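Local coordinates for protein Non-ribosomal peptide synthetase (Streptomyces halstedii, PDB 3WV4) that is a non-ribosomal peptide synthetase of the ANL clan of AMP-binding enzymes and probably has the fold of an adenylation domain, at residues M285-S290 with A317-V322; R310-S315 with S329-A334; A334-M339 with H354-R359; R347-P352 with D361-P366. One frame throughout, in Å; residues are numbered along the deposited sequence.

Interaction 1 of 4, residues M285-S290 with A317-V322; sequences MPIVPS and AALPQV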
loop_
_atom_site.group_PDB
_atom_site.type_symbol
_atom_site.label_atom_id
_atom_site.label_comp_id
_atom_site.label_asym_id
_atom_site.label_seq_id
_atom_site.Cartn_x
_atom_site.Cartn_y
_atom_site.Cartn_z
ATOM N N MET A 285 8.673 8.411 7.436
ATOM C CA MET A 285 7.799 7.683 8.345
ATOM C C MET A 285 6.367 7.939 8.003
ATOM O O MET A 285 5.857 9.041 8.247
ATOM C CB MET A 285 8.022 8.130 9.780
ATOM C CG MET A 285 7.270 7.298 10.792
ATOM S SD MET A 285 7.518 7.777 12.514
ATOM C CE MET A 285 6.467 6.500 13.222
ATOM N N PRO A 286 5.704 6.946 7.457
ATOM C CA PRO A 286 4.261 7.197 7.282
ATOM C C PRO A 286 3.601 7.134 8.653
ATOM O O PRO A 286 4.021 6.331 9.493
ATOM C CB PRO A 286 3.801 6.053 6.344
ATOM C CG PRO A 286 4.892 5.035 6.399
ATOM C CD PRO A 286 6.169 5.757 6.726
ATOM N N ILE A 287 2.608 7.974 8.887
ATOM C CA ILE A 287 1.922 7.992 10.173
ATOM C C ILE A 287 0.402 8.105 10.013
ATOM O O ILE A 287 -0.117 8.377 8.925
ATOM C CB ILE A 287 2.351 9.223 11.029
ATOM C CG1 ILE A 287 2.077 10.508 10.241
ATOM C CG2 ILE A 287 3.817 9.132 11.416
ATOM C CD1 ILE A 287 2.072 11.746 11.106
ATOM N N VAL A 288 -0.259 7.954 11.156
ATOM C CA VAL A 288 -1.680 8.151 11.364
ATOM C C VAL A 288 -1.784 8.982 12.662
ATOM O O VAL A 288 -0.840 8.973 13.471
ATOM C CB VAL A 288 -2.307 6.734 11.486
ATOM C CG1 VAL A 288 -3.689 6.743 12.089
ATOM C CG2 VAL A 288 -2.321 6.039 10.147
ATOM N N PRO A 289 -2.882 9.772 12.848
ATOM C CA PRO A 289 -2.923 10.629 14.047
ATOM C C PRO A 289 -2.503 9.929 15.342
ATOM O O PRO A 289 -1.714 10.502 16.132
ATOM C CB PRO A 289 -4.373 11.075 14.096
ATOM C CG PRO A 289 -4.719 11.213 12.640
ATOM C CD PRO A 289 -4.036 10.042 11.973
ATOM N N SER A 290 -3.001 8.705 15.536
ATOM C CA SER A 290 -2.762 7.997 16.775
ATOM C C SER A 290 -1.266 7.719 16.937
ATOM O O SER A 290 -0.701 8.051 17.964
ATOM C CB SER A 290 -3.629 6.749 16.912
ATOM O OG SER A 290 -3.131 5.716 16.071
ATOM N N ALA A 317 -6.495 10.182 8.190
ATOM C CA ALA A 317 -7.378 11.198 8.843
ATOM C C ALA A 317 -6.674 12.468 9.272
ATOM O O ALA A 317 -5.500 12.468 9.509
ATOM C CB ALA A 317 -8.074 10.596 10.060
ATOM N N ALA A 318 -7.427 13.539 9.388
ATOM C CA ALA A 318 -6.926 14.838 9.737
ATOM C C ALA A 318 -5.961 14.807 10.910
ATOM O O ALA A 318 -6.216 14.219 11.965
ATOM C CB ALA A 318 -8.099 15.776 10.047
ATOM N N LEU A 319 -4.832 15.452 10.708
ATOM C CA LEU A 319 -3.823 15.584 11.721
ATOM C C LEU A 319 -4.056 16.955 12.340
ATOM O O LEU A 319 -4.095 17.941 11.609
ATOM C CB LEU A 319 -2.462 15.507 11.033
ATOM C CG LEU A 319 -1.232 15.153 11.878
ATOM C CD1 LEU A 319 -1.386 13.796 12.556
ATOM C CD2 LEU A 319 -0.026 15.151 10.955
ATOM N N PRO A 320 -4.286 17.027 13.660
ATOM C CA PRO A 320 -4.643 18.283 14.311
ATOM C C PRO A 320 -3.467 19.201 14.485
ATOM O O PRO A 320 -2.313 18.721 14.532
ATOM C CB PRO A 320 -5.174 17.852 15.689
ATOM C CG PRO A 320 -4.582 16.498 15.916
ATOM C CD PRO A 320 -4.350 15.872 14.578
ATOM N N GLN A 321 -3.735 20.502 14.585
ATOM C CA GLN A 321 -2.646 21.469 14.554
ATOM C C GLN A 321 -1.620 21.152 15.625
ATOM O O GLN A 321 -0.421 21.235 15.380
ATOM C CB GLN A 321 -3.126 22.891 14.737
ATOM C CG GLN A 321 -2.082 23.946 14.381
ATOM C CD GLN A 321 -1.579 23.772 12.959
ATOM O OE1 GLN A 321 -2.345 23.435 12.062
ATOM N NE2 GLN A 321 -0.281 23.923 12.757
ATOM N N VAL A 322 -2.109 20.778 16.795
ATOM C CA VAL A 322 -1.239 20.589 17.948
ATOM C C VAL A 322 -0.233 19.475 17.746
ATOM O O VAL A 322 0.879 19.584 18.230
ATOM C CB VAL A 322 -1.993 20.284 19.232
ATOM C CG1 VAL A 322 -1.915 21.472 20.164
ATOM C CG2 VAL A 322 -3.437 19.905 18.940
#

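Interaction 2 of 4, residues R310-S315 with S329-A334; sequences RMFTNS and SAFPGA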
loop_
_atom_site.group_PDB
_atom_site.type_symbol
_atom_site.label_atom_id
_atom_site.label_comp_id
_atom_site.label_asym_id
_atom_site.label_seq_id
_atom_site.Cartn_x
_atom_site.Cartn_y
_atom_site.Cartn_z
ATOM N N ARG A 310 13.155 13.143 7.963
ATOM C CA ARG A 310 12.900 14.256 7.069
ATOM C C ARG A 310 11.451 14.413 6.596
ATOM O O ARG A 310 11.066 15.482 6.081
ATOM C CB ARG A 310 13.859 14.199 5.870
ATOM C CG ARG A 310 13.483 13.233 4.748
ATOM C CD ARG A 310 14.595 13.220 3.666
ATOM N NE ARG A 310 14.218 12.379 2.540
ATOM C CZ ARG A 310 13.460 12.780 1.501
ATOM N NH1 ARG A 310 13.041 14.013 1.398
ATOM N NH2 ARG A 310 13.164 11.955 0.538
ATOM N N MET A 311 10.627 13.389 6.750
ATOM C CA MET A 311 9.211 13.509 6.330
ATOM C C MET A 311 8.320 12.555 7.063
ATOM O O MET A 311 8.700 11.398 7.287
ATOM C CB MET A 311 9.042 13.231 4.829
ATOM C CG MET A 311 7.710 13.684 4.249
ATOM S SD MET A 311 7.615 13.458 2.459
ATOM C CE MET A 311 8.963 14.527 1.922
ATOM N N PHE A 312 7.175 13.079 7.486
ATOM C CA PHE A 312 6.051 12.334 7.952
ATOM C C PHE A 312 4.928 12.480 6.935
ATOM O O PHE A 312 4.609 13.614 6.530
ATOM C CB PHE A 312 5.513 12.900 9.258
ATOM C CG PHE A 312 6.480 12.819 10.371
ATOM C CD1 PHE A 312 6.675 11.628 11.051
ATOM C CD2 PHE A 312 7.238 13.938 10.736
ATOM C CE1 PHE A 312 7.599 11.545 12.085
ATOM C CE2 PHE A 312 8.181 13.851 11.770
ATOM C CZ PHE A 312 8.365 12.638 12.444
ATOM N N THR A 313 4.319 11.360 6.561
ATOM C CA THR A 313 3.226 11.401 5.634
ATOM C C THR A 313 1.971 10.813 6.302
ATOM O O THR A 313 1.984 9.704 6.802
ATOM C CB THR A 313 3.556 10.691 4.314
ATOM O OG1 THR A 313 3.787 9.315 4.508
ATOM C CG2 THR A 313 4.795 11.228 3.766
ATOM N N ASN A 314 0.892 11.567 6.231
ATOM C CA ASN A 314 -0.309 11.226 6.911
ATOM C C ASN A 314 -1.382 11.026 5.876
ATOM O O ASN A 314 -1.695 11.942 5.092
ATOM C CB ASN A 314 -0.725 12.326 7.881
ATOM C CG ASN A 314 -1.937 11.919 8.718
ATOM O OD1 ASN A 314 -1.857 10.997 9.522
ATOM N ND2 ASN A 314 -3.032 12.606 8.546
ATOM N N SER A 315 -1.916 9.804 5.862
ATOM C CA SER A 315 -3.152 9.519 5.162
ATOM C C SER A 315 -4.147 9.230 6.305
ATOM O O SER A 315 -4.031 9.800 7.402
ATOM C CB SER A 315 -2.972 8.380 4.094
ATOM O OG SER A 315 -2.215 7.260 4.547
ATOM N N SER A 329 8.422 20.657 16.271
ATOM C CA SER A 329 9.260 21.037 17.368
ATOM C C SER A 329 10.283 19.925 17.716
ATOM O O SER A 329 11.446 20.206 17.928
ATOM C CB SER A 329 8.366 21.392 18.562
ATOM O OG SER A 329 9.111 21.831 19.662
ATOM N N ALA A 330 9.831 18.682 17.693
ATOM C CA ALA A 330 10.671 17.525 17.989
ATOM C C ALA A 330 11.598 17.161 16.834
ATOM O O ALA A 330 12.725 16.771 17.085
ATOM C CB ALA A 330 9.820 16.328 18.365
ATOM N N PHE A 331 11.138 17.343 15.601
ATOM C CA PHE A 331 11.907 17.058 14.387
ATOM C C PHE A 331 11.855 18.241 13.407
ATOM O O PHE A 331 11.111 18.197 12.419
ATOM C CB PHE A 331 11.295 15.877 13.716
ATOM C CG PHE A 331 11.121 14.700 14.633
ATOM C CD1 PHE A 331 9.904 14.422 15.185
ATOM C CD2 PHE A 331 12.228 13.873 14.957
ATOM C CE1 PHE A 331 9.759 13.357 16.029
ATOM C CE2 PHE A 331 12.073 12.779 15.790
ATOM C CZ PHE A 331 10.826 12.522 16.342
ATOM N N PRO A 332 12.639 19.298 13.662
ATOM C CA PRO A 332 12.485 20.521 12.862
ATOM C C PRO A 332 12.976 20.350 11.440
ATOM O O PRO A 332 12.658 21.145 10.613
ATOM C CB PRO A 332 13.365 21.521 13.594
ATOM C CG PRO A 332 14.328 20.666 14.313
ATOM C CD PRO A 332 13.562 19.497 14.762
ATOM N N GLY A 333 13.687 19.274 11.165
ATOM C CA GLY A 333 14.093 18.936 9.799
ATOM C C GLY A 333 13.079 18.161 9.000
ATOM O O GLY A 333 13.358 17.771 7.880
ATOM N N ALA A 334 11.892 17.928 9.558
ATOM C CA ALA A 334 11.003 17.005 8.963
ATOM C C ALA A 334 9.785 17.756 8.485
ATOM O O ALA A 334 9.305 18.629 9.174
ATOM C CB ALA A 334 10.619 15.878 9.946
#

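Interaction 3 of 4, residues A334-M339 with H354-R359; sequences AQVVRM and HLEHER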
loop_
_atom_site.group_PDB
_atom_site.type_symbol
_atom_site.label_atom_id
_atom_site.label_comp_id
_atom_site.label_asym_id
_atom_site.label_seq_id
_atom_site.Cartn_x
_atom_site.Cartn_y
_atom_site.Cartn_z
ATOM N N ALA A 334 11.892 17.928 9.558
ATOM C CA ALA A 334 11.003 17.005 8.963
ATOM C C ALA A 334 9.785 17.756 8.485
ATOM O O ALA A 334 9.305 18.629 9.174
ATOM C CB ALA A 334 10.619 15.878 9.946
ATOM N N GLN A 335 9.304 17.400 7.298
ATOM C CA GLN A 335 8.097 17.997 6.696
ATOM C C GLN A 335 6.899 17.141 7.015
ATOM O O GLN A 335 7.042 15.939 7.140
ATOM C CB GLN A 335 8.277 18.089 5.180
ATOM C CG GLN A 335 9.376 19.081 4.846
ATOM C CD GLN A 335 9.786 19.061 3.398
ATOM O OE1 GLN A 335 10.176 18.012 2.832
ATOM N NE2 GLN A 335 9.832 20.224 2.818
ATOM N N VAL A 336 5.748 17.757 7.251
ATOM C CA VAL A 336 4.547 17.054 7.680
ATOM C C VAL A 336 3.510 17.212 6.605
ATOM O O VAL A 336 3.014 18.314 6.327
ATOM C CB VAL A 336 4.020 17.635 8.975
ATOM C CG1 VAL A 336 2.707 16.954 9.345
ATOM C CG2 VAL A 336 5.039 17.493 10.075
ATOM N N VAL A 337 3.279 16.127 5.895
ATOM C CA VAL A 337 2.666 16.164 4.583
ATOM C C VAL A 337 1.243 15.638 4.622
ATOM O O VAL A 337 1.047 14.499 5.038
ATOM C CB VAL A 337 3.486 15.335 3.588
ATOM C CG1 VAL A 337 2.784 15.289 2.261
ATOM C CG2 VAL A 337 4.908 15.908 3.477
ATOM N N ARG A 338 0.278 16.471 4.202
ATOM C CA ARG A 338 -1.089 16.044 4.209
ATOM C C ARG A 338 -1.450 15.374 2.925
ATOM O O ARG A 338 -0.989 15.770 1.848
ATOM C CB ARG A 338 -2.036 17.214 4.505
ATOM C CG ARG A 338 -1.939 17.808 5.943
ATOM C CD ARG A 338 -1.370 19.252 5.952
ATOM N NE ARG A 338 -2.175 20.196 5.213
ATOM C CZ ARG A 338 -1.796 21.373 4.710
ATOM N NH1 ARG A 338 -0.559 21.832 4.743
ATOM N NH2 ARG A 338 -2.729 22.121 4.138
ATOM N N MET A 339 -2.318 14.371 3.018
ATOM C CA MET A 339 -2.754 13.591 1.865
ATOM C C MET A 339 -4.207 13.198 2.055
ATOM O O MET A 339 -4.670 13.122 3.163
ATOM C CB MET A 339 -1.908 12.311 1.742
ATOM C CG MET A 339 -0.411 12.615 1.843
ATOM S SD MET A 339 0.639 11.295 1.318
ATOM C CE MET A 339 0.255 10.141 2.605
ATOM N N HIS A 354 6.951 21.178 0.112
ATOM C CA HIS A 354 7.387 22.555 0.192
ATOM C C HIS A 354 6.225 23.481 0.609
ATOM O O HIS A 354 6.498 24.610 1.034
ATOM C CB HIS A 354 8.164 23.030 -1.109
ATOM C CG HIS A 354 7.286 23.379 -2.282
ATOM N ND1 HIS A 354 6.692 22.431 -3.078
ATOM C CD2 HIS A 354 6.914 24.576 -2.793
ATOM C CE1 HIS A 354 5.944 23.009 -3.995
ATOM N NE2 HIS A 354 6.077 24.320 -3.861
ATOM N N LEU A 355 4.961 23.048 0.475
ATOM C CA LEU A 355 3.805 23.922 0.840
ATOM C C LEU A 355 3.135 23.518 2.156
ATOM O O LEU A 355 1.961 23.894 2.388
ATOM C CB LEU A 355 2.745 23.953 -0.291
ATOM C CG LEU A 355 3.223 24.341 -1.719
ATOM C CD1 LEU A 355 2.093 24.238 -2.735
ATOM C CD2 LEU A 355 3.805 25.734 -1.744
ATOM N N GLU A 356 3.857 22.769 2.997
ATOM C CA GLU A 356 3.319 22.169 4.216
ATOM C C GLU A 356 2.712 23.202 5.194
ATOM O O GLU A 356 1.745 22.848 5.888
ATOM C CB GLU A 356 4.372 21.311 4.956
ATOM C CG GLU A 356 5.538 22.123 5.478
ATOM C CD GLU A 356 6.406 21.371 6.475
ATOM O OE1 GLU A 356 5.936 20.645 7.405
ATOM O OE2 GLU A 356 7.610 21.580 6.373
ATOM N N HIS A 357 3.223 24.443 5.198
ATOM C CA HIS A 357 2.750 25.549 6.019
ATOM C C HIS A 357 1.555 26.340 5.440
ATOM O O HIS A 357 1.076 27.279 6.036
ATOM C CB HIS A 357 3.867 26.575 6.254
ATOM C CG HIS A 357 5.023 26.003 6.960
ATOM N ND1 HIS A 357 4.920 25.509 8.233
ATOM C CD2 HIS A 357 6.309 25.790 6.571
ATOM C CE1 HIS A 357 6.092 25.011 8.598
ATOM N NE2 HIS A 357 6.945 25.163 7.612
ATOM N N GLU A 358 1.062 25.947 4.299
ATOM C CA GLU A 358 0.158 26.825 3.555
ATOM C C GLU A 358 -1.161 26.184 3.360
ATOM O O GLU A 358 -1.232 24.983 3.339
ATOM C CB GLU A 358 0.774 27.175 2.216
ATOM C CG GLU A 358 1.793 28.257 2.422
ATOM C CD GLU A 358 2.427 28.653 1.165
ATOM O OE1 GLU A 358 1.692 28.821 0.165
ATOM O OE2 GLU A 358 3.649 28.800 1.202
ATOM N N ARG A 359 -2.195 27.012 3.265
ATOM C CA ARG A 359 -3.561 26.572 3.059
ATOM C C ARG A 359 -3.908 25.475 4.047
ATOM O O ARG A 359 -4.222 24.351 3.662
ATOM C CB ARG A 359 -3.714 26.114 1.625
ATOM C CG ARG A 359 -3.383 27.197 0.627
ATOM C CD ARG A 359 -3.269 26.568 -0.723
ATOM N NE ARG A 359 -3.297 27.559 -1.771
ATOM C CZ ARG A 359 -2.221 28.134 -2.276
ATOM N NH1 ARG A 359 -0.996 27.812 -1.820
ATOM N NH2 ARG A 359 -2.365 29.036 -3.251
HETATM O O HOH W 1 8.694 22.410 4.320
#

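Interaction 4 of 4, residues R347-P352 with D361-P366; sequences RISIMP and DSVGLP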
loop_
_atom_site.group_PDB
_atom_site.type_symbol
_atom_site.label_atom_id
_atom_site.label_comp_id
_atom_site.label_asym_id
_atom_site.label_seq_id
_atom_site.Cartn_x
_atom_site.Cartn_y
_atom_site.Cartn_z
ATOM N N ARG A 347 -5.061 7.024 -3.999
ATOM C CA ARG A 347 -4.882 8.332 -3.417
ATOM C C ARG A 347 -5.397 9.415 -4.338
ATOM O O ARG A 347 -5.403 9.265 -5.577
ATOM C CB ARG A 347 -3.417 8.544 -2.985
ATOM C CG ARG A 347 -3.232 9.745 -2.126
ATOM C CD ARG A 347 -1.951 9.764 -1.309
ATOM N NE ARG A 347 -1.978 8.729 -0.291
ATOM C CZ ARG A 347 -0.935 7.970 0.035
ATOM N NH1 ARG A 347 0.265 8.187 -0.535
ATOM N NH2 ARG A 347 -1.046 7.067 0.997
ATOM N N ILE A 348 -5.840 10.493 -3.750
ATOM C CA ILE A 348 -6.499 11.540 -4.522
ATOM C C ILE A 348 -5.693 12.808 -4.611
ATOM O O ILE A 348 -5.581 13.398 -5.713
ATOM C CB ILE A 348 -7.874 11.873 -3.919
ATOM C CG1 ILE A 348 -8.708 10.629 -4.195
ATOM C CG2 ILE A 348 -8.468 13.116 -4.571
ATOM C CD1 ILE A 348 -10.060 10.471 -3.545
ATOM N N SER A 349 -5.211 13.270 -3.471
ATOM C CA SER A 349 -4.520 14.531 -3.414
ATOM C C SER A 349 -3.401 14.433 -2.426
ATOM O O SER A 349 -3.461 13.627 -1.444
ATOM C CB SER A 349 -5.442 15.668 -2.983
ATOM O OG SER A 349 -5.833 15.499 -1.594
ATOM N N ILE A 350 -2.364 15.217 -2.697
ATOM C CA ILE A 350 -1.227 15.385 -1.800
ATOM C C ILE A 350 -0.825 16.853 -1.769
ATOM O O ILE A 350 -0.828 17.491 -2.777
ATOM C CB ILE A 350 0.008 14.544 -2.257
ATOM C CG1 ILE A 350 -0.325 13.081 -2.261
ATOM C CG2 ILE A 350 1.204 14.844 -1.358
ATOM C CD1 ILE A 350 0.862 12.210 -2.726
ATOM N N MET A 351 -0.586 17.382 -0.578
ATOM C CA MET A 351 -0.076 18.698 -0.423
ATOM C C MET A 351 1.404 18.600 -0.627
ATOM O O MET A 351 2.106 17.879 0.082
ATOM C CB MET A 351 -0.294 19.243 0.968
ATOM C CG MET A 351 0.046 20.722 1.082
ATOM S SD MET A 351 -0.954 21.782 -0.063
ATOM C CE MET A 351 -2.291 22.297 0.925
ATOM N N PRO A 352 1.913 19.378 -1.571
ATOM C CA PRO A 352 3.351 19.274 -1.772
ATOM C C PRO A 352 4.152 19.662 -0.525
ATOM O O PRO A 352 3.836 20.678 0.076
ATOM C CB PRO A 352 3.612 20.279 -2.909
ATOM C CG PRO A 352 2.370 20.280 -3.709
ATOM C CD PRO A 352 1.232 20.056 -2.702
ATOM N N ASP A 361 -6.427 24.366 5.512
ATOM C CA ASP A 361 -7.644 23.528 5.338
ATOM C C ASP A 361 -7.664 22.596 4.156
ATOM O O ASP A 361 -8.688 21.894 3.933
ATOM C CB ASP A 361 -8.881 24.436 5.214
ATOM C CG ASP A 361 -9.236 25.089 6.517
ATOM O OD1 ASP A 361 -8.976 24.465 7.584
ATOM O OD2 ASP A 361 -9.780 26.217 6.471
ATOM N N SER A 362 -6.612 22.678 3.327
ATOM C CA SER A 362 -6.556 21.899 2.115
ATOM C C SER A 362 -5.951 20.540 2.395
ATOM O O SER A 362 -5.099 20.393 3.255
ATOM C CB SER A 362 -5.727 22.667 1.008
ATOM O OG SER A 362 -5.586 21.865 -0.152
ATOM N N VAL A 363 -6.347 19.568 1.592
ATOM C CA VAL A 363 -5.698 18.267 1.513
ATOM C C VAL A 363 -4.832 18.121 0.225
ATOM O O VAL A 363 -4.565 17.011 -0.271
ATOM C CB VAL A 363 -6.722 17.108 1.570
ATOM C CG1 VAL A 363 -7.299 17.005 2.971
ATOM C CG2 VAL A 363 -7.813 17.246 0.515
ATOM N N GLY A 364 -4.468 19.247 -0.343
ATOM C CA GLY A 364 -3.467 19.273 -1.424
ATOM C C GLY A 364 -3.990 19.277 -2.825
ATOM O O GLY A 364 -5.185 19.591 -3.100
ATOM N N LEU A 365 -3.088 18.929 -3.743
ATOM C CA LEU A 365 -3.357 19.009 -5.186
ATOM C C LEU A 365 -3.563 17.609 -5.673
ATOM O O LEU A 365 -3.058 16.702 -5.073
ATOM C CB LEU A 365 -2.157 19.616 -5.875
ATOM C CG LEU A 365 -1.902 21.076 -5.563
ATOM C CD1 LEU A 365 -0.502 21.483 -5.970
ATOM C CD2 LEU A 365 -2.935 21.922 -6.296
ATOM N N PRO A 366 -4.306 17.426 -6.780
ATOM C CA PRO A 366 -4.434 16.119 -7.402
ATOM C C PRO A 366 -3.095 15.471 -7.614
ATOM O O PRO A 366 -2.096 16.156 -7.734
ATOM C CB PRO A 366 -4.985 16.419 -8.777
ATOM C CG PRO A 366 -5.460 17.824 -8.763
ATOM C CD PRO A 366 -4.758 18.527 -7.653
#

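Interaction 1 of 4, residues M285-S290 with A317-V322
Pro-289 and Leu-319 are the centre of a small apolar contact near the surface, where the turn from strand 284-287 into helix 289-300 meets the loop that leads into helix 321-330. The segments bury 204 Å² together, with no hydrogen bond across. Pro-289 supplies most of the area on its side. Its CG lies 3.4 Å from Ala-318 O and 3.5 Å from Ala-317 O, so the ring tip rests on two successive carbonyl oxygens. Ala-317 O also accepts from Asn-314 ND2, which ties the loop to strand 311-314.

Leu-319 reaches across with both branches, each to a different partner. Its CG lies anti to the backbone N (chi1 -160°), and from there CD1 comes to 3.8 Å from Pro-289 CA while CD2 lies 4.0 Å from Ile-287 CD1. The Ile-287 and Leu-319 side chains meet at roughly a right angle, methyl to methyl at their ends. Ile-287 places CG1 between its own backbone N and carbonyl carbon (chi1 57°), with CD1 carried on to the leucine. Ala-292 of helix 289-300 also touches both side chains, adding to the apolar patch.

Val-288 and Pro-320 each occupy the N-cap position of a helix, so the contact brings two strand-to-helix turns together. The loops that follow parallel strands 284-287 and 311-314 thus pack against each other at the strands' C-terminal ends, as expected where beta-alpha-beta units lie side by side.

Interaction 2 of 4, residues R310-S315 with S329-A334
Ala-334, Phe-312 and Arg-310 have the most surface buried here, and the methyl group of Ala-334 lies between the other two. Ala-334 CB points toward strand 311-314 and comes to 3.7 Å from Phe-312 CE2; it is equally near Arg-310 C. Beside it the backbones approach closely, with a CA-H...O contact of 3.3 Å from Ala-334 CA to Arg-310 O, bent to 143° at the hydrogen.

Phe-312 also points toward the other segment. Its CG lies anti to the carbonyl carbon (chi1 -63°), and the ring extends past the alanine methyl to Phe-331. There Phe-331 CD1 sits at the edge of the Phe-312 ring, 3.6 Å from Phe-312 CZ. The ring planes are inclined by 59° with centroids 5.5 Å apart, an oblique pairing. Leu-295 and Ile-299 of helix 289-300 add apolar contacts to Phe-312 and Phe-331 respectively.

The contact lies within the beta-alpha-beta unit formed by strand 311-314, helix 321-330 and strand 335-340. A type I turn from Phe-331 to Ala-334, closed by the bond from Ala-334 N to Phe-331 O, brings the chain from the helix back to the sheet. At the turn, Gly-333 O lies 3.6 Å from Arg-310 CA. The arginine side chain leads off from this backbone approach, extended from CG to NE, and its NH2 forms a salt bridge with Asp-235 and a hydrogen bond with Gly-230 O.

Interaction 3 of 4, residues A334-M339 with H354-R359
The carboxylate of Glu-356 meets strand 335-340 above the backbone between Gln-335 and Val-336, and its two oxygens have different partners. OE1 accepts from Val-336 N at 2.9 Å through a nearly straight bond (162° at the hydrogen), yet the N-H arrives 56° out of the carboxylate plane. OE2 lies alongside the glutamine stem, 3.4 Å from Gln-335 CG. The two side chains cross at about a right angle, and the Gln-335 amide is turned 76° from the carboxylate. A water joins their ends, accepting from Gln-335 NE2 at 2.9 Å and donating to Glu-356 OE2. Glu-356 CG sits between its backbone N and carbonyl carbon, and the extended chain beyond it spans the gap to the strand. OE1 also forms a salt bridge with Arg-328 of helix 321-330, which would probably help to keep the carboxylate ionised.

The loop between strands 349-350 and 362-366 here folds into a type I turn, Leu-355 to Glu-358, closed by Glu-358 N and Leu-355 O. Arg-338 faces that turn with the edge of its guanidinium. Bends at chi2 and chi3 carry the group to a cluster of backbone carbonyls: a weak hydrogen bond runs from NH2 to Glu-358 O at 3.3 Å, and Arg-359 O is 2.7 Å from Arg-338 NH2. The same nitrogen donates to Ser-362 O.

Interaction 4 of 4, residues R347-P352 with D361-P366
Ile-348 meets the partner strand through its backbone: its O takes a CA-H...O contact from Pro-366 CA at 3.4 Å. Ile-348 and Ser-349 both face Tyr-340, a classic beta bulge against strand 335-340.

Ser-349 forms an antiparallel non-hydrogen-bonded pair with Pro-366, their CA atoms 4.3 Å apart and the side chains diverging. Ser-349 OG lies between its backbone N and carbonyl carbon, which puts it 2.4 Å from Val-363 O; that is too short to be taken at face value, so the bond is doubtful. Val-363 CG2 lies beside the hydroxyl.

Ile-350 pairs with Leu-365 as a hydrogen-bonded antiparallel pair. Ile-350 N donates to Leu-365 O at 2.9 Å, tilted 18° from the carbonyl plane, while the return bond from Leu-365 N to Ile-350 O, at 2.8 Å, comes 56° out of plane. End to end, the touching parts of the two segments run 110° apart.

At Met-351, N lies 3.5 Å from Gly-364 CA, a close approach of the two backbones. The methionine chain bends at chi2 and chi3, bringing CE to a tight 3.5 Å from Ser-362 CB. Ser-362 OG accepts from Gly-364 N in an ST turn and also bonds to Leu-437 O. At Pro-352, CG is 3.8 Å from Leu-365 CD1, the two side chains crossing nearly perpendicularly.

The hairpin lies between strand 335-340, which pairs with strand 349-350, and strand 437-439, which pairs with strand 362-366; helix 215-229 packs against Ile-350.

All four contacts reach one mixed sheet, in which strands 284-287, 311-314, 335-340, 349-350 and 362-366 follow in order, parallel at first and then antiparallel. Interactions 1 and 2 alternate along the chain, share helix 321-330 and have centres about 10 Å apart. Interaction 3 follows interaction 2 and shares Ala-334 with it, about 9 Å between centres; the link continues through Arg-310 O and Gln-335 N, 2.9 Å apart. Interactions 3 and 4 again alternate, about 10 Å between centres, where Arg-338 O lies 2.9 Å from Met-351 N. Interactions 2 and 4 are farthest apart, about 17 Å between centres. Together they connect the parallel beta-alpha-beta part with the antiparallel hairpin.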